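Local coordinates for protein macrolide 2'-phosphotransferase MphH (Brachybacterium faecium, PDB 5UXD) that probably transfers a phosphate group from a nucleotide to the 2' position of macrolide antibiotics and binds azithromycin, at residues R123-V128 with E209-V214; E169-L174 with L294-E299; C187-S192 with V222-K227. All blocks are in the same frame, centred on the assembly; numbering follows the deposited sequence. Where two conformers were deposited one is given.

Contact 1 of 3, residues R123-V128 with E209-V214; sequences RSLGSV and ERITAV
Ser-124 meets the flat peptide group that joins Arg-210 to Ile-211 at its N-H. No aromatic ring takes part; the flat group here is this peptide. Ile-211 N donates to Ser-124 OG at 2.8 Å, with an angle of 157° at the hydrogen. The serine hydroxyl is turned anti to its own backbone N (chi1 176°), which carries OG off the helix and over to the strand. OG also lies 3.4 Å from Ile-211 CB, so the polar bond is tucked against the root of an apolar side chain. Water 1 sits 2.8 Å from the same OG and makes a weak bond to Ile-211 O. The hydroxyl thus reaches both the N and, weakly through water, the O of Ile-211.

Ile-211 is the apolar centre. Its CG1 branch runs up beside Leu-125, where Ile-211 CD1 lies 3.8 Å from Leu-125 CA and 3.9 Å from Leu-125 CD1. The two side chains cross obliquely. Its other branch points to the next turn of the helix, with Ile-211 CG2 4.3 Å from Val-128 CG2. Farther along the strand, Val-128 CG1 meets Val-214 CG2 at 4.2 Å.

The helix axis passes 7.4 Å from the strand axis, at 44° to it. Strand 210-214 is the last strand of a four-stranded antiparallel sheet, and Thr-212 and Val-214 also bond Ala-79 through the backbone. Helix 119-133 packs against this strand. Strand 204-207 is its hairpin partner. A classic beta bulge places Thr-212 and Ala-213 together opposite Leu-205. Val-214 lies near His-203, which binds magnesium in another structure of this protein; no metal is bound here. Leu-125 and Val-214 both rest on Leu-199. Helix 238-250 touches the helix at Arg-123 and Ser-127.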
loop_
_atom_site.group_PDB
_atom_site.type_symbol
_atom_site.label_atom_id
_atom_site.label_comp_id
_atom_site.label_asym_id
_atom_site.label_seq_id
_atom_site.Cartn_x
_atom_site.Cartn_y
_atom_site.Cartn_z
ATOM N N ARG A 123 10.707 15.664 -0.153
ATOM C CA ARG A 123 11.705 15.373 -1.185
ATOM C C ARG A 123 12.045 13.890 -1.249
ATOM O O ARG A 123 12.263 13.347 -2.341
ATOM C CB ARG A 123 12.985 16.190 -0.968
ATOM C CG ARG A 123 12.780 17.670 -1.145
ATOM C CD ARG A 123 14.056 18.456 -0.951
ATOM N NE ARG A 123 14.106 19.032 0.386
ATOM C CZ ARG A 123 14.944 18.637 1.337
ATOM N NH1 ARG A 123 15.831 17.675 1.096
ATOM N NH2 ARG A 123 14.918 19.225 2.521
ATOM N N SER A 124 12.093 13.207 -0.102
ATOM C CA SER A 124 12.360 11.775 -0.109
ATOM C C SER A 124 11.256 11.016 -0.833
ATOM O O SER A 124 11.529 10.143 -1.666
ATOM C CB SER A 124 12.518 11.279 1.331
ATOM O OG SER A 124 12.682 9.878 1.370
ATOM N N LEU A 125 10.000 11.358 -0.546
ATOM C CA LEU A 125 8.872 10.693 -1.191
ATOM C C LEU A 125 8.888 10.900 -2.703
ATOM O O LEU A 125 8.744 9.945 -3.476
ATOM C CB LEU A 125 7.557 11.196 -0.594
ATOM C CG LEU A 125 6.335 10.598 -1.301
ATOM C CD1 LEU A 125 6.254 9.107 -1.006
ATOM C CD2 LEU A 125 5.052 11.287 -0.871
ATOM N N GLY A 126 9.066 12.140 -3.150
ATOM C CA GLY A 126 9.091 12.386 -4.588
ATOM C C GLY A 126 10.209 11.631 -5.284
ATOM O O GLY A 126 10.045 11.166 -6.415
ATOM N N SER A 127 11.359 11.493 -4.611
ATOM C CA SER A 127 12.479 10.756 -5.189
ATOM C C SER A 127 12.172 9.265 -5.282
ATOM O O SER A 127 12.447 8.629 -6.311
ATOM C CB SER A 127 13.747 10.990 -4.362
ATOM O OG SER A 127 14.208 12.326 -4.491
ATOM N N VAL A 128 11.615 8.683 -4.218
ATOM C CA VAL A 128 11.314 7.252 -4.273
ATOM C C VAL A 128 10.256 6.974 -5.331
ATOM O O VAL A 128 10.377 6.028 -6.124
ATOM C CB VAL A 128 10.884 6.735 -2.883
ATOM C CG1 VAL A 128 10.263 5.340 -2.985
ATOM C CG2 VAL A 128 12.074 6.713 -1.943
ATOM N N GLU A 209 13.657 11.442 8.948
ATOM C CA GLU A 209 12.551 11.931 8.125
ATOM C C GLU A 209 12.691 11.564 6.651
ATOM O O GLU A 209 11.937 12.080 5.811
ATOM C CB GLU A 209 12.352 13.449 8.281
ATOM C CG GLU A 209 12.523 13.946 9.716
ATOM C CD GLU A 209 11.853 15.288 9.980
ATOM O OE1 GLU A 209 11.616 15.600 11.167
ATOM O OE2 GLU A 209 11.561 16.029 9.013
ATOM N N ARG A 210 13.611 10.667 6.311
ATOM C CA ARG A 210 13.758 10.169 4.952
ATOM C C ARG A 210 13.268 8.732 4.886
ATOM O O ARG A 210 13.438 7.965 5.839
ATOM C CB ARG A 210 15.216 10.242 4.483
ATOM C CG ARG A 210 15.736 11.662 4.364
ATOM C CD ARG A 210 17.115 11.739 3.740
ATOM N NE ARG A 210 17.584 13.121 3.732
ATOM C CZ ARG A 210 18.211 13.697 4.754
ATOM N NH1 ARG A 210 18.455 13.006 5.862
ATOM N NH2 ARG A 210 18.594 14.964 4.670
ATOM N N ILE A 211 12.662 8.378 3.758
ATOM C CA ILE A 211 12.217 7.009 3.540
ATOM C C ILE A 211 13.432 6.130 3.299
ATOM O O ILE A 211 14.278 6.430 2.445
ATOM C CB ILE A 211 11.247 6.939 2.354
ATOM C CG1 ILE A 211 9.982 7.744 2.641
ATOM C CG2 ILE A 211 10.898 5.490 2.020
ATOM C CD1 ILE A 211 9.074 7.871 1.417
ATOM N N THR A 212 13.532 5.046 4.061
ATOM C CA THR A 212 14.595 4.077 3.867
ATOM C C THR A 212 14.087 2.707 3.449
ATOM O O THR A 212 14.902 1.858 3.069
ATOM C CB THR A 212 15.432 3.924 5.142
ATOM O OG1 THR A 212 14.588 3.516 6.228
ATOM C CG2 THR A 212 16.106 5.249 5.496
ATOM N N ALA A 213 12.781 2.467 3.502
ATOM C CA ALA A 213 12.209 1.219 3.015
ATOM C C ALA A 213 10.730 1.431 2.758
ATOM O O ALA A 213 10.090 2.260 3.410
ATOM C CB ALA A 213 12.415 0.073 4.015
ATOM N N VAL A 214 10.190 0.656 1.819
ATOM C CA VAL A 214 8.769 0.670 1.510
ATOM C C VAL A 214 8.251 -0.760 1.593
ATOM O O VAL A 214 8.870 -1.691 1.054
ATOM C CB VAL A 214 8.493 1.302 0.131
ATOM C CG1 VAL A 214 7.006 1.253 -0.202
ATOM C CG2 VAL A 214 8.985 2.752 0.126
HETATM O O HOH W 1 15.198 9.124 0.496
#

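Contact 2 of 3, residues E169-L174 with L294-E299; sequences EIAPAL and LNPPEE
Glu-169 meets the other segment through its backbone. Its carbonyl O rests 3.5 Å from Asn-295 CB and close to Leu-294 CB.

Ile-170 follows with its CA-H pointed at Leu-294 O, a contact of 3.4 Å between CA and O. Its side chain starts away from 294-299, but Ile-170 CG1 still comes within 4.2 Å of Leu-294 CD2. Both residues also pack on Trp-178 of helix 172-183.

Ala-171 makes the central bond. Its N donates to Leu-294 O at 2.9 Å, nearly straight (169°) and in the carbonyl plane. Its methyl lies 3.8 Å from Asn-295 OD1. The asparagine amide is brought there by a side chain whose CG stands anti to its backbone N (chi1 -176°). The same methyl touches Pro-296 CD at 4.1 Å.

Leu-174, in the first turn of its helix, reaches back with CD1. This methyl approaches Leu-294 O and lies 4.0 Å from Pro-296 CD. The Leu-294 carbonyl is approached by one N-H donor, one CA-H and a methyl.

The arrangement joins two helix ends. Ala-171 is the N-cap residue of helix 172-183, and Pro-172 opens that helix. Leu-294 ends helix 284-294, and Asn-295 is the first residue to leave it. The contact sets the start of the C-terminal tail beside the start of helix 172-183, in the largely helical part of this kinase-like fold.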
loop_
_atom_site.group_PDB
_atom_site.type_symbol
_atom_site.label_atom_id
_atom_site.label_comp_id
_atom_site.label_asym_id
_atom_site.label_seq_id
_atom_site.Cartn_x
_atom_site.Cartn_y
_atom_site.Cartn_z
ATOM N N GLU A 169 -27.341 2.838 -2.408
ATOM C CA GLU A 169 -27.802 4.214 -2.516
ATOM C C GLU A 169 -26.617 5.154 -2.337
ATOM O O GLU A 169 -25.841 5.016 -1.385
ATOM C CB GLU A 169 -28.874 4.500 -1.466
ATOM C CG GLU A 169 -29.948 5.479 -1.910
ATOM C CD GLU A 169 -30.790 4.943 -3.045
ATOM O OE1 GLU A 169 -30.793 5.564 -4.128
ATOM O OE2 GLU A 169 -31.447 3.899 -2.856
ATOM N N ILE A 170 -26.454 6.098 -3.262
ATOM C CA ILE A 170 -25.373 7.078 -3.184
ATOM C C ILE A 170 -25.993 8.460 -3.046
ATOM O O ILE A 170 -26.852 8.844 -3.848
ATOM C CB ILE A 170 -24.440 7.017 -4.406
ATOM C CG1 ILE A 170 -23.856 5.608 -4.567
ATOM C CG2 ILE A 170 -23.323 8.071 -4.278
ATOM C CD1 ILE A 170 -22.976 5.450 -5.787
ATOM N N ALA A 171 -25.566 9.198 -2.026
ATOM C CA ALA A 171 -26.067 10.548 -1.819
ATOM C C ALA A 171 -25.828 11.367 -3.080
ATOM O O ALA A 171 -24.731 11.298 -3.651
ATOM C CB ALA A 171 -25.368 11.200 -0.625
ATOM N N PRO A 172 -26.823 12.110 -3.573
ATOM C CA PRO A 172 -26.598 12.895 -4.796
ATOM C C PRO A 172 -25.406 13.835 -4.713
ATOM O O PRO A 172 -24.729 14.030 -5.729
ATOM C CB PRO A 172 -27.919 13.655 -4.961
ATOM C CG PRO A 172 -28.926 12.717 -4.387
ATOM C CD PRO A 172 -28.251 12.088 -3.194
ATOM N N ALA A 173 -25.110 14.406 -3.542
ATOM C CA ALA A 173 -23.959 15.300 -3.429
ATOM C C ALA A 173 -22.650 14.581 -3.740
ATOM O O ALA A 173 -21.749 15.162 -4.352
ATOM C CB ALA A 173 -23.911 15.927 -2.038
ATOM N N LEU A 174 -22.521 13.314 -3.323
ATOM C CA LEU A 174 -21.326 12.543 -3.667
ATOM C C LEU A 174 -21.342 12.084 -5.116
ATOM O O LEU A 174 -20.307 12.117 -5.791
ATOM C CB LEU A 174 -21.187 11.334 -2.752
ATOM C CG LEU A 174 -20.859 11.705 -1.318
ATOM C CD1 LEU A 174 -20.907 10.465 -0.449
ATOM C CD2 LEU A 174 -19.489 12.389 -1.247
ATOM N N LEU A 294 -21.313 5.854 1.590
ATOM C CA LEU A 294 -21.892 6.277 0.319
ATOM C C LEU A 294 -23.139 7.134 0.486
ATOM O O LEU A 294 -23.502 7.864 -0.441
ATOM C CB LEU A 294 -22.218 5.042 -0.531
ATOM C CG LEU A 294 -20.989 4.279 -1.041
ATOM C CD1 LEU A 294 -21.321 2.822 -1.342
ATOM C CD2 LEU A 294 -20.361 4.983 -2.270
ATOM N N ASN A 295 -23.808 7.067 1.635
ATOM C CA ASN A 295 -25.053 7.801 1.867
ATOM C C ASN A 295 -25.090 8.303 3.306
ATOM O O ASN A 295 -25.891 7.842 4.130
ATOM C CB ASN A 295 -26.261 6.920 1.553
ATOM C CG ASN A 295 -27.561 7.658 1.688
ATOM O OD1 ASN A 295 -27.651 8.839 1.358
ATOM N ND2 ASN A 295 -28.580 6.972 2.197
ATOM N N PRO A 296 -24.237 9.275 3.647
ATOM C CA PRO A 296 -24.132 9.691 5.045
ATOM C C PRO A 296 -25.424 10.309 5.530
ATOM O O PRO A 296 -26.211 10.857 4.736
ATOM C CB PRO A 296 -22.989 10.728 5.016
ATOM C CG PRO A 296 -22.265 10.490 3.719
ATOM C CD PRO A 296 -23.326 10.029 2.768
ATOM N N PRO A 297 -25.695 10.251 6.831
ATOM C CA PRO A 297 -26.891 10.903 7.367
ATOM C C PRO A 297 -26.785 12.419 7.295
ATOM O O PRO A 297 -25.714 13.005 7.118
ATOM C CB PRO A 297 -26.947 10.405 8.812
ATOM C CG PRO A 297 -25.537 10.054 9.144
ATOM C CD PRO A 297 -24.936 9.527 7.868
ATOM N N GLU A 298 -27.943 13.050 7.444
ATOM C CA GLU A 298 -28.091 14.497 7.388
ATOM C C GLU A 298 -27.581 15.167 8.665
ATOM O O GLU A 298 -27.494 14.552 9.733
ATOM C CB GLU A 298 -29.564 14.860 7.175
ATOM C CG GLU A 298 -29.904 16.365 7.305
ATOM C CD GLU A 298 -31.390 16.647 7.461
ATOM O OE1 GLU A 298 -32.185 15.770 7.095
ATOM O OE2 GLU A 298 -31.758 17.768 7.915
ATOM N N GLU A 299 -27.220 16.442 8.547
ATOM C CA GLU A 299 -26.706 17.189 9.688
ATOM C C GLU A 299 -27.814 17.507 10.691
ATOM O O GLU A 299 -28.974 17.714 10.326
ATOM C CB GLU A 299 -26.051 18.487 9.224
ATOM C CG GLU A 299 -24.781 18.280 8.434
ATOM C CD GLU A 299 -23.679 17.660 9.260
ATOM O OE1 GLU A 299 -23.633 16.416 9.396
ATOM O OE2 GLU A 299 -22.853 18.434 9.779
#

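Contact 3 of 3, residues C187-S192 with V222-K227; sequences CWPGHS and VGDPAK
Pro-225 packs against both Pro-189 and His-191. Its CG sits over one face of the His-191 imidazole, 4.1 Å from the ring centroid and 23° off the normal. This CH-pi contact is offset toward the rim, on the NE2 and CE1 side. The first torsion of the histidine places CG between the backbone N and the carbonyl carbon (chi1 69°), which turns the ring toward Pro-225. His-191 O closes in on the same proline, 3.3 Å from Pro-225 CD. Pro-189 CB touches Pro-225 CD at 3.9 Å.

The Pro-189 ring also crosses Asp-224 at about a right angle. Pro-189 CG lies 3.5 Å from Asp-224 OD1, so a buried carboxylate is partly walled by ring carbons. Farther along, Ser-192 CA-H points at Gly-223 O, with 3.3 Å between CA and O. Ser-192 CB rests 3.9 Å from Val-222 CG1.

The next shell holds these groups in place. Ala-226 N donates to Asp-224 OD1 at 2.9 Å, approaching from above the carboxylate plane. His-262 bonds OD2, so both carboxylate oxygens are held, and this pairing would be expected to favour the charged form. Trp-256 touches both Pro-189 and Asp-224. Ser-192 OG bonds Arg-148 O, and Gly-223 pairs with Val-193 through the backbone. Trp-188 stacks on Trp-181, which ties the loop's start to helix 172-183.

The chain reaches this point after Asp-216, a magnesium ligand in another structure of this protein. The bond from Ala-226 N to Asp-224 OD1 defines an Asx turn at the Gly-Asp-Pro sequence. It leads into 225-227, which have helical backbone angles, ahead of helix 230-235.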
loop_
_atom_site.group_PDB
_atom_site.type_symbol
_atom_site.label_atom_id
_atom_site.label_comp_id
_atom_site.label_asym_id
_atom_site.label_seq_id
_atom_site.Cartn_x
_atom_site.Cartn_y
_atom_site.Cartn_z
ATOM N N CYS A 187 -8.061 16.277 -15.098
ATOM C CA CYS A 187 -7.612 15.495 -13.942
ATOM C C CYS A 187 -6.816 14.257 -14.326
ATOM O O CYS A 187 -6.019 13.768 -13.516
ATOM C CB CYS A 187 -8.810 15.028 -13.104
ATOM S SG CYS A 187 -9.473 16.238 -11.957
ATOM N N TRP A 188 -7.028 13.728 -15.520
ATOM C CA TRP A 188 -6.732 12.311 -15.677
ATOM C C TRP A 188 -5.377 12.078 -16.338
ATOM O O TRP A 188 -4.939 12.865 -17.189
ATOM C CB TRP A 188 -7.845 11.623 -16.485
ATOM C CG TRP A 188 -9.075 11.608 -15.666
ATOM C CD1 TRP A 188 -10.031 12.588 -15.595
ATOM C CD2 TRP A 188 -9.449 10.609 -14.723
ATOM N NE1 TRP A 188 -10.993 12.238 -14.676
ATOM C CE2 TRP A 188 -10.657 11.029 -14.126
ATOM C CE3 TRP A 188 -8.889 9.385 -14.333
ATOM C CZ2 TRP A 188 -11.313 10.270 -13.149
ATOM C CZ3 TRP A 188 -9.544 8.632 -13.367
ATOM C CH2 TRP A 188 -10.749 9.074 -12.794
ATOM N N PRO A 189 -4.717 10.982 -15.961
ATOM C CA PRO A 189 -3.362 10.727 -16.465
ATOM C C PRO A 189 -3.348 10.357 -17.936
ATOM O O PRO A 189 -4.288 9.754 -18.458
ATOM C CB PRO A 189 -2.879 9.546 -15.608
ATOM C CG PRO A 189 -4.158 8.848 -15.184
ATOM C CD PRO A 189 -5.139 9.973 -14.967
ATOM N N GLY A 190 -2.234 10.699 -18.585
ATOM C CA GLY A 190 -1.962 10.335 -19.963
ATOM C C GLY A 190 -0.918 9.255 -20.122
ATOM O O GLY A 190 -0.531 8.950 -21.259
ATOM N N HIS A 191 -0.427 8.675 -19.026
ATOM C CA HIS A 191 0.512 7.568 -19.071
ATOM C C HIS A 191 0.333 6.769 -17.789
ATOM O O HIS A 191 -0.124 7.301 -16.765
ATOM C CB HIS A 191 1.973 8.040 -19.227
ATOM C CG HIS A 191 2.534 8.738 -18.019
ATOM N ND1 HIS A 191 2.066 9.957 -17.570
ATOM C CD2 HIS A 191 3.542 8.391 -17.177
ATOM C CE1 HIS A 191 2.756 10.330 -16.506
ATOM N NE2 HIS A 191 3.653 9.395 -16.242
ATOM N N SER A 192 0.645 5.477 -17.884
ATOM C CA SER A 192 0.586 4.467 -16.838
ATOM C C SER A 192 1.989 4.091 -16.386
ATOM O O SER A 192 2.935 4.075 -17.181
ATOM C CB SER A 192 -0.147 3.215 -17.323
ATOM O OG SER A 192 -1.450 3.525 -17.768
ATOM N N VAL A 222 0.152 -1.658 -12.484
ATOM C CA VAL A 222 0.475 -0.622 -13.469
ATOM C C VAL A 222 -0.782 0.199 -13.733
ATOM O O VAL A 222 -1.860 -0.345 -14.010
ATOM C CB VAL A 222 1.043 -1.234 -14.761
ATOM C CG1 VAL A 222 1.136 -0.155 -15.867
ATOM C CG2 VAL A 222 2.413 -1.843 -14.495
ATOM N N GLY A 223 -0.638 1.515 -13.625
ATOM C CA GLY A 223 -1.788 2.391 -13.740
ATOM C C GLY A 223 -1.489 3.831 -13.369
ATOM O O GLY A 223 -0.431 4.361 -13.708
ATOM N N ASP A 224 -2.415 4.460 -12.666
ATOM C CA ASP A 224 -2.420 5.918 -12.461
ATOM C C ASP A 224 -1.257 6.371 -11.583
ATOM O O ASP A 224 -1.207 6.004 -10.401
ATOM C CB ASP A 224 -3.775 6.302 -11.841
ATOM C CG ASP A 224 -3.979 7.820 -11.677
ATOM O OD1 ASP A 224 -3.039 8.617 -11.877
ATOM O OD2 ASP A 224 -5.113 8.202 -11.323
ATOM N N PRO A 225 -0.318 7.173 -12.105
ATOM C CA PRO A 225 0.796 7.664 -11.266
ATOM C C PRO A 225 0.353 8.434 -10.030
ATOM O O PRO A 225 1.084 8.464 -9.026
ATOM C CB PRO A 225 1.573 8.573 -12.231
ATOM C CG PRO A 225 1.239 8.039 -13.612
ATOM C CD PRO A 225 -0.191 7.583 -13.518
ATOM N N ALA A 226 -0.818 9.081 -10.077
ATOM C CA ALA A 226 -1.259 9.904 -8.953
ATOM C C ALA A 226 -1.521 9.087 -7.698
ATOM O O ALA A 226 -1.467 9.628 -6.583
ATOM C CB ALA A 226 -2.530 10.665 -9.337
ATOM N N LYS A 227 -1.853 7.806 -7.852
ATOM C CA LYS A 227 -2.153 6.977 -6.688
ATOM C C LYS A 227 -1.057 7.059 -5.635
ATOM O O LYS A 227 -1.344 7.000 -4.429
ATOM C CB LYS A 227 -2.343 5.526 -7.113
ATOM C CG LYS A 227 -3.522 5.289 -8.011
ATOM C CD LYS A 227 -3.596 3.815 -8.392
ATOM C CE LYS A 227 -3.870 2.938 -7.173
ATOM N NZ LYS A 227 -4.151 1.524 -7.568
#

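From the N terminus, the chain first reaches helix 119-133, one side of contact 1. It then passes 169-174 and 187-192 before strand 210-214 closes contact 1. Contact 3 closes soon after, at 222-227, and contact 2 last, at 294-299. Contact 1 crosses both of the others, while both segments of contact 3 fall between those of contact 2. Contact 1 joins a helix to the sheet near the residues that bind magnesium in another structure. Contact 3 joins the loop before strand 193-195 to the loop before helix 230-235; contact 2 joins the start of helix 172-183 to the end of helix 284-294. Contacts 1 and 2 have centres about 37 Å apart; contact 3 touches neither.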